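Type IV pilin structural subunit (Pseudomonas aeruginosa, PDB 3JYZ) probably serves as the major subunit that polymerises into the surface filaments known as type IV pili. Local coordinates at residues A34-A39 and T101-A106. Sequence-based numbering, arbitrary orientation.
Sequences ADLTRA and TALATA
L36 and L103 reach toward each other tip to tip, and the two leucines account for most of a small, apolar contact that buries 104 Å² over both sides. CD1 of L36 lies 4.0 Å from CD2 of L103. The second branch of L36 comes in beside it, its CD2 standing 4.2 Å from the same L103 CD2, 4.1 Å from the backbone CA of A104 and 4.4 Å from the CB of A104, so both branches of L36 meet one methyl of L103 and one of them also reaches the next residue of the same turn. Each CB already points at the other segment, and CG anti to the backbone N (chi1 178° in L36, -178° in L103) carries the branched ends on between the helices. In the pilin fold this packs helix 33-49 against the short helix 103-109, which follows strand 100-102 of the antiparallel sheet with A102 as its N-cap residue; L103 itself rests on P92 and I94 of strand 87-95. No hydrogen bond crosses between the two segments. A106 N donates to A102 O in the first turn of the short helix, and on the other helix R38 NH2 forms a salt bridge with D35 OD1 at 2.6 Å.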
loop_
_atom_site.group_PDB
_atom_site.type_symbol
_atom_site.label_atom_id
_atom_site.label_comp_id
_atom_site.label_asym_id
_atom_site.label_seq_id
_atom_site.Cartn_x
_atom_site.Cartn_y
_atom_site.Cartn_z
ATOM N N ALA A 34 5.261 18.929 3.521
ATOM C CA ALA A 34 4.384 19.673 2.623
ATOM C C ALA A 34 4.165 18.949 1.297
ATOM O O ALA A 34 3.046 18.919 0.785
ATOM C CB ALA A 34 4.939 21.079 2.376
ATOM N N ASP A 35 5.233 18.375 0.747
ATOM C CA ASP A 35 5.151 17.640 -0.514
ATOM C C ASP A 35 4.347 16.352 -0.347
ATOM O O ASP A 35 3.548 15.993 -1.212
ATOM C CB ASP A 35 6.541 17.291 -1.044
ATOM C CG ASP A 35 7.253 18.478 -1.668
ATOM O OD1 ASP A 35 6.674 19.581 -1.723
ATOM O OD2 ASP A 35 8.406 18.295 -2.114
ATOM N N LEU A 36 4.585 15.645 0.754
ATOM C CA LEU A 36 3.855 14.410 1.029
ATOM C C LEU A 36 2.361 14.698 1.186
ATOM O O LEU A 36 1.503 13.904 0.787
ATOM C CB LEU A 36 4.409 13.741 2.285
ATOM C CG LEU A 36 3.722 12.453 2.750
ATOM C CD1 LEU A 36 3.584 11.422 1.622
ATOM C CD2 LEU A 36 4.494 11.871 3.933
ATOM N N THR A 37 2.056 15.844 1.777
ATOM C CA THR A 37 0.676 16.255 1.977
ATOM C C THR A 37 0.027 16.565 0.640
ATOM O O THR A 37 -1.097 16.139 0.367
ATOM C CB THR A 37 0.638 17.473 2.894
ATOM O OG1 THR A 37 1.146 17.088 4.177
ATOM C CG2 THR A 37 -0.783 18.001 3.056
ATOM N N ARG A 38 0.749 17.292 -0.207
ATOM C CA ARG A 38 0.261 17.624 -1.539
ATOM C C ARG A 38 0.068 16.369 -2.387
ATOM O O ARG A 38 -0.921 16.244 -3.110
ATOM C CB ARG A 38 1.220 18.588 -2.238
ATOM C CG ARG A 38 0.757 19.038 -3.614
ATOM C CD ARG A 38 1.359 20.383 -3.988
ATOM N NE ARG A 38 2.811 20.312 -4.127
ATOM C CZ ARG A 38 3.671 20.733 -3.206
ATOM N NH1 ARG A 38 3.227 21.258 -2.072
ATOM N NH2 ARG A 38 4.976 20.630 -3.418
ATOM N N ALA A 39 1.017 15.443 -2.295
ATOM C CA ALA A 39 0.952 14.199 -3.054
ATOM C C ALA A 39 -0.273 13.380 -2.637
ATOM O O ALA A 39 -0.963 12.811 -3.478
ATOM C CB ALA A 39 2.235 13.395 -2.861
ATOM N N THR A 101 13.037 4.018 8.565
ATOM C CA THR A 101 12.148 4.827 9.383
ATOM C C THR A 101 10.876 5.108 8.576
ATOM O O THR A 101 10.942 5.304 7.361
ATOM C CB THR A 101 12.837 6.146 9.803
ATOM O OG1 THR A 101 11.906 6.984 10.491
ATOM C CG2 THR A 101 13.336 6.881 8.605
ATOM N N ALA A 102 9.723 5.102 9.244
ATOM C CA ALA A 102 8.451 5.398 8.580
ATOM C C ALA A 102 8.574 6.656 7.721
ATOM O O ALA A 102 9.145 7.653 8.160
ATOM C CB ALA A 102 7.339 5.571 9.603
ATOM N N LEU A 103 8.018 6.616 6.512
ATOM C CA LEU A 103 8.122 7.742 5.583
ATOM C C LEU A 103 7.804 9.092 6.219
ATOM O O LEU A 103 8.583 10.027 6.091
ATOM C CB LEU A 103 7.204 7.540 4.375
ATOM C CG LEU A 103 7.261 8.637 3.313
ATOM C CD1 LEU A 103 8.619 8.665 2.635
ATOM C CD2 LEU A 103 6.153 8.426 2.284
ATOM N N ALA A 104 6.657 9.197 6.883
ATOM C CA ALA A 104 6.223 10.495 7.401
ATOM C C ALA A 104 7.247 11.054 8.384
ATOM O O ALA A 104 7.518 12.249 8.397
ATOM C CB ALA A 104 4.861 10.380 8.063
ATOM N N THR A 105 7.805 10.184 9.211
ATOM C CA THR A 105 8.792 10.608 10.194
ATOM C C THR A 105 10.081 11.034 9.507
ATOM O O THR A 105 10.661 12.074 9.814
ATOM C CB THR A 105 9.064 9.462 11.161
ATOM O OG1 THR A 105 7.835 9.101 11.786
ATOM C CG2 THR A 105 10.078 9.872 12.228
ATOM N N ALA A 106 10.519 10.229 8.553
ATOM C CA ALA A 106 11.729 10.537 7.809
ATOM C C ALA A 106 11.632 11.844 7.025
ATOM O O ALA A 106 12.575 12.636 7.013
ATOM C CB ALA A 106 12.066 9.387 6.881
#